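Uncharacterized protein Rv3272 (Mycobacterium tuberculosis, PDB 5YX6) binds fatty acyl-CoAs of varying chain length, palmitoyl-CoA most tightly, and probably acts as a family III CoA transferase in fatty acid metabolism. Local coordinates at residues P123-G134 with A199-Y207. Sequence-based numbering, arbitrary orientation.
Sequences PNLIYARLTAYG and ADVVQVAMY
Tyr-127, Arg-129 and Thr-131 each use both backbone polar groups on strand 201-205 and the residues flanking it, a worked example of parallel pairing in which every second residue of one strand directs its N-H and C=O to the other. Tyr-127 N donates to Asp-200 O at 3.2 Å, and its carbonyl accepts from Val-202 N. Arg-129 is gripped likewise between Val-202 O and Val-204 N, the latter 2.8 Å from Arg-129 O. Thr-131 N donates to Val-204 O, and its carbonyl takes Met-206 N at the start of helix 206-213. One residue on, Ala-132 O receives Tyr-207 N at 2.9 Å, so two successive carbonyls hold the first two N-H groups of that helix. Ala-128 bonds instead to Val-99 and Glu-101 of strand 98-101, and Leu-130 to Glu-101.

Thr-131 OG1, set by chi1 of 68° between its own N and carbonyl carbon, accepts from Gly-134 N at 2.9 Å in an ST motif and also binds a water that donates weakly to Val-204 O. On the same face, Arg-129 runs its CG past the edge of the Tyr-127 ring, while its guanidinium forms salt bridges with Glu-101 and Glu-109. On the other face, Leu-130 lays CD1 3.9 Å from Val-204 CG1. Asp-200 OD1 takes Val-201 N, and OD2 bonds Ser-371 of the second subunit. The Met-206 side chain touches Asp-175 of helix 173-196, the inferred nucleophile. Joined through helices but no strand, these are the last two strands of this chain's parallel sheet in the Rossmann-fold domain, which Val-202 and Gln-203 extend antiparallel into the second subunit.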
# COMPACT_ATOMS: atom_id res chain seq x y z
N PRO A 123 7.57 22.97 21.21
CA PRO A 123 6.77 23.56 20.13
C PRO A 123 7.15 23.09 18.71
O PRO A 123 6.40 23.35 17.77
CB PRO A 123 7.07 25.07 20.25
CG PRO A 123 7.72 25.25 21.59
CD PRO A 123 8.42 23.97 21.89
N ASN A 124 8.27 22.39 18.56
CA ASN A 124 8.70 21.90 17.25
C ASN A 124 8.39 20.42 17.06
O ASN A 124 8.73 19.84 16.03
CB ASN A 124 10.20 22.16 17.04
CG ASN A 124 10.52 23.62 16.79
OD1 ASN A 124 9.69 24.38 16.27
ND2 ASN A 124 11.73 24.03 17.15
N LEU A 125 7.74 19.82 18.04
CA LEU A 125 7.48 18.38 18.02
C LEU A 125 6.32 17.99 17.11
O LEU A 125 5.20 18.49 17.25
CB LEU A 125 7.23 17.86 19.43
CG LEU A 125 7.06 16.35 19.50
CD1 LEU A 125 8.35 15.66 19.08
CD2 LEU A 125 6.68 15.94 20.91
N ILE A 126 6.60 17.08 16.19
CA ILE A 126 5.59 16.48 15.35
C ILE A 126 5.10 15.20 16.04
O ILE A 126 5.90 14.40 16.53
CB ILE A 126 6.14 16.20 13.95
CG1 ILE A 126 6.34 17.53 13.23
CG2 ILE A 126 5.22 15.29 13.15
CD1 ILE A 126 7.39 17.52 12.18
N TYR A 127 3.78 15.05 16.12
CA TYR A 127 3.17 13.93 16.83
C TYR A 127 2.35 13.08 15.86
O TYR A 127 1.42 13.57 15.26
CB TYR A 127 2.29 14.46 17.96
CG TYR A 127 2.02 13.49 19.08
CD1 TYR A 127 1.12 12.44 18.93
CD2 TYR A 127 2.65 13.64 20.31
CE1 TYR A 127 0.87 11.56 19.97
CE2 TYR A 127 2.41 12.76 21.35
CZ TYR A 127 1.52 11.73 21.18
OH TYR A 127 1.28 10.86 22.22
N ALA A 128 2.71 11.81 15.71
CA ALA A 128 2.05 10.96 14.72
C ALA A 128 1.38 9.73 15.35
O ALA A 128 2.02 8.97 16.06
CB ALA A 128 3.06 10.53 13.65
N ARG A 129 0.09 9.54 15.06
CA ARG A 129 -0.69 8.43 15.62
C ARG A 129 -1.19 7.44 14.57
O ARG A 129 -1.85 7.83 13.60
CB ARG A 129 -1.87 8.98 16.42
CG ARG A 129 -1.52 10.24 17.18
CD ARG A 129 -2.59 10.65 18.17
NE ARG A 129 -2.63 9.77 19.33
CZ ARG A 129 -3.27 10.05 20.46
NH1 ARG A 129 -3.25 9.20 21.47
NH2 ARG A 129 -3.91 11.21 20.57
N LEU A 130 -0.87 6.17 14.77
CA LEU A 130 -1.37 5.09 13.92
C LEU A 130 -2.36 4.21 14.69
O LEU A 130 -2.01 3.66 15.72
CB LEU A 130 -0.21 4.26 13.38
CG LEU A 130 -0.57 3.05 12.51
CD1 LEU A 130 -1.35 3.48 11.29
CD2 LEU A 130 0.70 2.33 12.09
N THR A 131 -3.60 4.12 14.22
CA THR A 131 -4.57 3.24 14.87
C THR A 131 -5.16 2.24 13.88
O THR A 131 -4.92 2.34 12.67
CB THR A 131 -5.72 4.04 15.53
OG1 THR A 131 -6.53 4.64 14.51
CG2 THR A 131 -5.19 5.11 16.46
N ALA A 132 -5.92 1.27 14.38
CA ALA A 132 -6.61 0.32 13.51
C ALA A 132 -7.82 0.94 12.82
O ALA A 132 -7.98 0.80 11.60
CB ALA A 132 -7.04 -0.91 14.30
N TYR A 133 -8.66 1.62 13.58
CA TYR A 133 -9.95 2.06 13.08
C TYR A 133 -10.23 3.56 13.22
O TYR A 133 -11.31 4.02 12.85
CB TYR A 133 -11.07 1.30 13.77
CG TYR A 133 -11.05 -0.19 13.54
CD1 TYR A 133 -11.47 -0.74 12.34
CD2 TYR A 133 -10.62 -1.06 14.54
CE1 TYR A 133 -11.46 -2.11 12.14
CE2 TYR A 133 -10.61 -2.44 14.35
CZ TYR A 133 -11.02 -2.96 13.15
OH TYR A 133 -11.00 -4.32 12.97
N GLY A 134 -9.29 4.33 13.77
CA GLY A 134 -9.40 5.78 13.72
C GLY A 134 -9.52 6.52 15.04
O GLY A 134 -8.96 7.60 15.20
N ALA A 199 4.27 22.86 13.44
CA ALA A 199 4.52 21.50 13.94
C ALA A 199 3.19 20.79 14.20
O ALA A 199 2.46 21.14 15.12
CB ALA A 199 5.37 21.54 15.21
N ASP A 200 2.88 19.79 13.38
CA ASP A 200 1.53 19.25 13.28
C ASP A 200 1.26 17.99 14.09
O ASP A 200 2.18 17.34 14.61
CB ASP A 200 1.21 18.96 11.81
CG ASP A 200 -0.22 19.32 11.44
OD1 ASP A 200 -1.08 19.45 12.34
OD2 ASP A 200 -0.49 19.46 10.23
N VAL A 201 -0.02 17.67 14.23
CA VAL A 201 -0.45 16.35 14.67
C VAL A 201 -0.99 15.54 13.50
O VAL A 201 -1.92 15.96 12.80
CB VAL A 201 -1.53 16.42 15.76
CG1 VAL A 201 -1.94 15.01 16.15
CG2 VAL A 201 -1.02 17.22 16.97
N VAL A 202 -0.43 14.36 13.31
CA VAL A 202 -0.72 13.53 12.17
C VAL A 202 -1.42 12.23 12.61
O VAL A 202 -1.03 11.62 13.61
CB VAL A 202 0.58 13.24 11.40
CG1 VAL A 202 0.44 12.04 10.52
CG2 VAL A 202 0.99 14.46 10.60
N GLN A 203 -2.46 11.82 11.88
CA GLN A 203 -3.20 10.61 12.23
C GLN A 203 -3.44 9.74 11.00
O GLN A 203 -3.85 10.22 9.95
CB GLN A 203 -4.53 10.94 12.92
CG GLN A 203 -4.36 11.58 14.29
CD GLN A 203 -5.68 11.97 14.94
OE1 GLN A 203 -6.22 13.05 14.68
NE2 GLN A 203 -6.20 11.10 15.81
N VAL A 204 -3.14 8.45 11.14
CA VAL A 204 -3.34 7.48 10.07
C VAL A 204 -4.08 6.26 10.61
O VAL A 204 -3.64 5.66 11.59
CB VAL A 204 -2.01 7.04 9.44
CG1 VAL A 204 -2.24 5.93 8.42
CG2 VAL A 204 -1.30 8.21 8.81
N ALA A 205 -5.21 5.92 10.01
CA ALA A 205 -5.97 4.73 10.39
C ALA A 205 -5.80 3.62 9.35
O ALA A 205 -5.91 3.86 8.14
CB ALA A 205 -7.43 5.06 10.58
N MET A 206 -5.51 2.40 9.82
CA MET A 206 -5.35 1.26 8.93
C MET A 206 -6.62 1.03 8.11
O MET A 206 -6.57 0.70 6.92
CB MET A 206 -4.98 0.00 9.71
CG MET A 206 -3.50 -0.11 10.10
SD MET A 206 -3.20 -1.41 11.33
CE MET A 206 -3.73 -2.87 10.44
N TYR A 207 -7.76 1.22 8.76
CA TYR A 207 -9.03 1.10 8.07
C TYR A 207 -9.12 2.07 6.90
O TYR A 207 -9.54 1.69 5.80
CB TYR A 207 -10.17 1.34 9.05
CG TYR A 207 -11.55 1.19 8.44
CD1 TYR A 207 -12.09 -0.07 8.21
CD2 TYR A 207 -12.32 2.30 8.15
CE1 TYR A 207 -13.36 -0.21 7.68
CE2 TYR A 207 -13.59 2.17 7.62
CZ TYR A 207 -14.10 0.91 7.39
OH TYR A 207 -15.36 0.77 6.86
O HOH W 1 -5.61 7.10 13.59